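Local coordinates for NMB1025 protein (Neisseria meningitidis serogroup B, PDB 3KJJ), which is of unknown function but belongs to the RutC (YjgF) family, some members of which deaminate reactive enamines and imines, at residues S63-V68 with W91-R96; V68-I73 with K117-K122. All blocks are in the same frame, centred on the assembly; numbering follows the deposited sequence.

Interaction 1. Residues S63-V68 with W91-R96; sequences SDKAHV and WVAAGR
Trp91, the last residue of helix 81-91, offers one indole face to the side chain of Lys65. CB of Lys65 lies against the six-membered ring, 3.4 Å from CZ2, and CD continues over the five-membered ring as a CH-pi contact 3.9 Å from its centroid. The extended lysine chain slides past the indole in the opposite sense, carrying NZ over the same small ring in a cation-pi contact and onto a lone pair of the Trp91 carbonyl (NZ to O 3.0 Å). On the indole, NE1 is bonded to Asp55 of helix 43-60. Past Val92, where the helix has ended, Ala93 sets its CB 3.6 Å from Ala66 CB. Its amide N is tied by a water to Lys65 O and Arg96 O. Ala93 also opens a type II turn that brings the chain round to Arg96. Bent at chi3 (54°), this arginine turns its guanidinium edge to the Ala66 carbonyl, which receives NE at 2.8 Å and NH2 at 3.0 Å. NH2 also lies over one face of the His67 ring, offset toward its rim, the planes 42° apart; His67 ND1 bonds Asp64 OD1 at 2.7 Å in the ring plane. Two basic side chains, probably charged, thus satisfy carbonyls: Lys65 at the C-terminal end of helix 81-91, Arg96 in the loop entering a beta-alpha-beta crossover at strand 68-75.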
loop_
_atom_site.group_PDB
_atom_site.type_symbol
_atom_site.label_atom_id
_atom_site.label_comp_id
_atom_site.label_asym_id
_atom_site.label_seq_id
_atom_site.Cartn_x
_atom_site.Cartn_y
_atom_site.Cartn_z
ATOM N N SER B 63 5.761 -17.328 7.891
ATOM C CA SER B 63 4.993 -16.367 8.660
ATOM C C SER B 63 3.632 -16.975 8.961
ATOM O O SER B 63 3.387 -18.154 8.684
ATOM C CB SER B 63 4.817 -15.067 7.869
ATOM O OG SER B 63 4.328 -14.008 8.680
ATOM N N ASP B 64 2.755 -16.158 9.533
ATOM C CA ASP B 64 1.364 -16.524 9.734
ATOM C C ASP B 64 0.568 -15.253 10.009
ATOM O O ASP B 64 1.132 -14.148 10.042
ATOM C CB ASP B 64 1.203 -17.538 10.877
ATOM C CG ASP B 64 1.841 -17.063 12.161
ATOM O OD1 ASP B 64 1.557 -15.918 12.569
ATOM O OD2 ASP B 64 2.628 -17.836 12.758
ATOM N N LYS B 65 -0.736 -15.414 10.211
ATOM C CA LYS B 65 -1.648 -14.273 10.363
ATOM C C LYS B 65 -1.355 -13.448 11.619
ATOM O O LYS B 65 -1.581 -12.241 11.642
ATOM C CB LYS B 65 -3.119 -14.741 10.292
ATOM C CG LYS B 65 -3.638 -15.498 11.511
ATOM C CD LYS B 65 -4.762 -16.465 11.150
ATOM C CE LYS B 65 -5.394 -17.047 12.411
ATOM N NZ LYS B 65 -6.724 -17.678 12.147
ATOM N N ALA B 66 -0.806 -14.101 12.643
ATOM C CA ALA B 66 -0.411 -13.429 13.884
ATOM C C ALA B 66 0.869 -12.620 13.687
ATOM O O ALA B 66 1.387 -12.032 14.623
ATOM C CB ALA B 66 -0.229 -14.459 14.998
ATOM N N HIS B 67 1.378 -12.604 12.458
ATOM C CA HIS B 67 2.568 -11.832 12.120
ATOM C C HIS B 67 2.358 -10.959 10.895
ATOM O O HIS B 67 3.317 -10.600 10.216
ATOM C CB HIS B 67 3.782 -12.751 11.944
ATOM C CG HIS B 67 4.224 -13.397 13.219
ATOM N ND1 HIS B 67 3.610 -14.519 13.732
ATOM C CD2 HIS B 67 5.197 -13.062 14.099
ATOM C CE1 HIS B 67 4.190 -14.851 14.872
ATOM N NE2 HIS B 67 5.155 -13.984 15.118
ATOM N N VAL B 68 1.094 -10.619 10.633
ATOM C CA VAL B 68 0.720 -9.631 9.620
ATOM C C VAL B 68 0.896 -8.210 10.149
ATOM O O VAL B 68 0.408 -7.855 11.226
ATOM C CB VAL B 68 -0.748 -9.814 9.172
ATOM C CG1 VAL B 68 -1.203 -8.642 8.292
ATOM C CG2 VAL B 68 -0.900 -11.117 8.445
ATOM N N TRP B 91 -11.268 -14.258 11.971
ATOM C CA TRP B 91 -10.019 -14.817 11.439
ATOM C C TRP B 91 -8.786 -14.215 12.093
ATOM O O TRP B 91 -7.863 -14.957 12.421
ATOM C CB TRP B 91 -9.961 -14.658 9.922
ATOM C CG TRP B 91 -8.638 -15.015 9.252
ATOM C CD1 TRP B 91 -8.251 -16.247 8.810
ATOM C CD2 TRP B 91 -7.574 -14.113 8.901
ATOM N NE1 TRP B 91 -7.002 -16.176 8.232
ATOM C CE2 TRP B 91 -6.568 -14.878 8.268
ATOM C CE3 TRP B 91 -7.373 -12.733 9.069
ATOM C CZ2 TRP B 91 -5.376 -14.310 7.803
ATOM C CZ3 TRP B 91 -6.202 -12.168 8.606
ATOM C CH2 TRP B 91 -5.209 -12.960 7.981
ATOM N N VAL B 92 -8.768 -12.892 12.300
ATOM C CA VAL B 92 -7.555 -12.238 12.854
ATOM C C VAL B 92 -7.074 -12.815 14.189
ATOM O O VAL B 92 -7.861 -13.338 14.982
ATOM C CB VAL B 92 -7.666 -10.694 12.971
ATOM C CG1 VAL B 92 -7.636 -10.061 11.602
ATOM C CG2 VAL B 92 -8.909 -10.283 13.743
ATOM N N ALA B 93 -5.769 -12.736 14.420
ATOM C CA ALA B 93 -5.204 -13.207 15.675
ATOM C C ALA B 93 -5.452 -12.142 16.733
ATOM O O ALA B 93 -4.963 -11.019 16.623
ATOM C CB ALA B 93 -3.706 -13.485 15.514
ATOM N N ALA B 94 -6.248 -12.488 17.740
ATOM C CA ALA B 94 -6.633 -11.549 18.791
ATOM C C ALA B 94 -5.404 -11.035 19.541
ATOM O O ALA B 94 -4.490 -11.808 19.832
ATOM C CB ALA B 94 -7.631 -12.229 19.756
ATOM N N GLY B 95 -5.375 -9.730 19.818
ATOM C CA GLY B 95 -4.228 -9.067 20.481
ATOM C C GLY B 95 -3.088 -8.753 19.516
ATOM O O GLY B 95 -2.113 -8.064 19.859
ATOM N N ARG B 96 -3.200 -9.292 18.312
ATOM C CA ARG B 96 -2.163 -9.168 17.287
ATOM C C ARG B 96 -2.796 -8.802 15.952
ATOM O O ARG B 96 -2.425 -9.327 14.909
ATOM C CB ARG B 96 -1.376 -10.478 17.174
ATOM C CG ARG B 96 -0.829 -10.972 18.502
ATOM C CD ARG B 96 0.142 -12.113 18.299
ATOM N NE ARG B 96 1.205 -11.771 17.357
ATOM C CZ ARG B 96 2.455 -11.480 17.699
ATOM N NH1 ARG B 96 2.809 -11.474 18.982
ATOM N NH2 ARG B 96 3.352 -11.201 16.754
HETATM O O HOH W 1 -3.706 -11.134 12.980
HETATM O O HOH W 2 0.082 -9.505 13.447
#

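Interaction 2. Residues V68-I73 with K117-K122; sequences VLDAVI and KITAVK
Leu69 and Asp70 both direct their amides at one carbonyl, Thr119 O, with N-to-O distances of 2.7 Å for Leu69 and 3.1 Å for Asp70. This is a classic beta bulge, and it shifts the register by one between the Val68-Ala120 and Asp70-Thr119 pairs of these antiparallel neighbours in the mixed sheet of the YjgF fold. Beyond it the ladder is regular: Asp70-Thr119 and Val72-Lys117 are hydrogen-bonded pairs, Ala71-Ile118 a non-hydrogen-bonded one. The tight side is the apolar face carrying Val68, Ala71, Ile118 and Ala120. There the Ile118 side chain crosses that of Val68 at about a right angle. With CG1 beside the backbone N (chi1 -65°) and CG2 beside the carbonyl carbon, Ile118 spreads two branches: CG2 rests 4.0 Å from Val68 CG1, and CD1 reaches Ala71 CB at 3.8 Å. Trp88 of helix 81-91 covers Ala71 on this face. The other face, with Asp70, Val72, Lys117 and Thr119, is looser across the pair, the CB atoms of Asp70 and Thr119 standing 4.2 Å apart. One water bridges the polar groups there, donating to Asp70 OD2 (2.8 Å) and Lys117 O and accepting from Thr119 OG1. Neighbouring subunits pack on this side, where Lys117 pairs not with Asp70 of its own chain but with Asp70 of the third subunit. One strand pair therefore serves two chemistries: an oily face turned to the helices, and a more polar face whose acid and base meet between subunits of the trimer.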
loop_
_atom_site.group_PDB
_atom_site.type_symbol
_atom_site.label_atom_id
_atom_site.label_comp_id
_atom_site.label_asym_id
_atom_site.label_seq_id
_atom_site.Cartn_x
_atom_site.Cartn_y
_atom_site.Cartn_z
ATOM N N VAL B 68 1.094 -10.619 10.633
ATOM C CA VAL B 68 0.720 -9.631 9.620
ATOM C C VAL B 68 0.896 -8.210 10.149
ATOM O O VAL B 68 0.408 -7.855 11.226
ATOM C CB VAL B 68 -0.748 -9.814 9.172
ATOM C CG1 VAL B 68 -1.203 -8.642 8.292
ATOM C CG2 VAL B 68 -0.900 -11.117 8.445
ATOM N N LEU B 69 1.586 -7.396 9.369
ATOM C CA LEU B 69 1.826 -6.018 9.726
ATOM C C LEU B 69 0.680 -5.119 9.279
ATOM O O LEU B 69 0.202 -4.284 10.049
ATOM C CB LEU B 69 3.140 -5.543 9.129
ATOM C CG LEU B 69 4.405 -6.201 9.703
ATOM C CD1 LEU B 69 5.640 -5.630 9.031
ATOM C CD2 LEU B 69 4.487 -6.041 11.231
ATOM N N ASP B 70 0.235 -5.317 8.042
ATOM C CA ASP B 70 -0.668 -4.384 7.397
ATOM C C ASP B 70 -1.549 -5.143 6.411
ATOM O O ASP B 70 -1.104 -6.095 5.761
ATOM C CB ASP B 70 0.162 -3.288 6.701
ATOM C CG ASP B 70 -0.690 -2.213 6.028
ATOM O OD1 ASP B 70 -1.215 -1.326 6.735
ATOM O OD2 ASP B 70 -0.793 -2.234 4.778
ATOM N N ALA B 71 -2.804 -4.718 6.318
ATOM C CA ALA B 71 -3.744 -5.306 5.383
ATOM C C ALA B 71 -4.552 -4.185 4.743
ATOM O O ALA B 71 -5.086 -3.327 5.440
ATOM C CB ALA B 71 -4.673 -6.272 6.113
ATOM N N VAL B 72 -4.620 -4.189 3.418
ATOM C CA VAL B 72 -5.515 -3.293 2.703
ATOM C C VAL B 72 -6.575 -4.176 2.077
ATOM O O VAL B 72 -6.262 -5.171 1.412
ATOM C CB VAL B 72 -4.803 -2.459 1.626
ATOM C CG1 VAL B 72 -5.773 -1.436 1.009
ATOM C CG2 VAL B 72 -3.607 -1.751 2.207
ATOM N N ILE B 73 -7.828 -3.815 2.335
ATOM C CA ILE B 73 -8.968 -4.575 1.877
ATOM C C ILE B 73 -9.699 -3.702 0.887
ATOM O O ILE B 73 -10.101 -2.584 1.211
ATOM C CB ILE B 73 -9.911 -4.954 3.036
ATOM C CG1 ILE B 73 -9.170 -5.809 4.077
ATOM C CG2 ILE B 73 -11.155 -5.713 2.507
ATOM C CD1 ILE B 73 -9.881 -5.849 5.439
ATOM N N LYS B 117 -4.613 -7.321 0.354
ATOM C CA LYS B 117 -3.183 -7.164 0.149
ATOM C C LYS B 117 -2.479 -7.086 1.497
ATOM O O LYS B 117 -2.752 -6.190 2.298
ATOM C CB LYS B 117 -2.917 -5.888 -0.648
ATOM C CG LYS B 117 -1.437 -5.574 -0.897
ATOM C CD LYS B 117 -0.974 -6.153 -2.203
ATOM C CE LYS B 117 0.194 -5.368 -2.744
ATOM N NZ LYS B 117 0.911 -6.144 -3.795
ATOM N N ILE B 118 -1.548 -8.010 1.719
ATOM C CA ILE B 118 -0.920 -8.208 3.027
ATOM C C ILE B 118 0.568 -7.866 2.980
ATOM O O ILE B 118 1.249 -8.183 1.999
ATOM C CB ILE B 118 -1.032 -9.703 3.468
ATOM C CG1 ILE B 118 -2.486 -10.120 3.690
ATOM C CG2 ILE B 118 -0.176 -9.988 4.710
ATOM C CD1 ILE B 118 -3.165 -9.473 4.867
ATOM N N THR B 119 1.039 -7.214 4.048
ATOM C CA THR B 119 2.450 -7.102 4.393
ATOM C C THR B 119 2.639 -7.808 5.736
ATOM O O THR B 119 1.867 -7.590 6.684
ATOM C CB THR B 119 2.900 -5.627 4.542
ATOM O OG1 THR B 119 2.388 -4.848 3.450
ATOM C CG2 THR B 119 4.448 -5.508 4.561
ATOM N N ALA B 120 3.684 -8.627 5.833
ATOM C CA ALA B 120 3.888 -9.430 7.029
ATOM C C ALA B 120 5.366 -9.546 7.349
ATOM O O ALA B 120 6.221 -9.048 6.607
ATOM C CB ALA B 120 3.258 -10.834 6.860
ATOM N N VAL B 121 5.657 -10.183 8.474
ATOM C CA VAL B 121 7.038 -10.408 8.874
ATOM C C VAL B 121 7.334 -11.904 9.010
ATOM O O VAL B 121 6.476 -12.685 9.415
ATOM C CB VAL B 121 7.423 -9.593 10.148
ATOM C CG1 VAL B 121 6.802 -10.177 11.404
ATOM C CG2 VAL B 121 8.938 -9.481 10.289
ATOM N N LYS B 122 8.547 -12.291 8.625
ATOM C CA LYS B 122 9.026 -13.651 8.785
ATOM C C LYS B 122 9.328 -13.886 10.266
ATOM O O LYS B 122 10.004 -13.066 10.892
ATOM C CB LYS B 122 10.291 -13.846 7.941
ATOM C CG LYS B 122 10.799 -15.279 7.855
ATOM C CD LYS B 122 12.041 -15.356 6.970
ATOM C CE LYS B 122 12.695 -16.723 7.050
ATOM N NZ LYS B 122 13.650 -16.932 5.920
HETATM O O HOH W 3 -0.556 -4.221 2.771
#

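In the fold
Interactions 1 and 2 have centres about 10 Å apart and share Val68, where the loop after helix 43-60 becomes strand 68-75. Their segments alternate along the chain: 63-68 runs into 68-73, then come helix 81-91 and loop 91-96, and strand 114-121 supplies 117-122. Strand 68-75, helix 81-91 and strand 99-104, parallel to the first and outermost within this chain, form a beta-alpha-beta crossover; interaction 1 joins its incoming loop to the loop leading back to the sheet, while interaction 2 is inside the sheet. Ser63 OG and His67 O, probably hydrogen-bonded to Val121 O and N respectively, join the two directly. Both contacts also touch the second subunit.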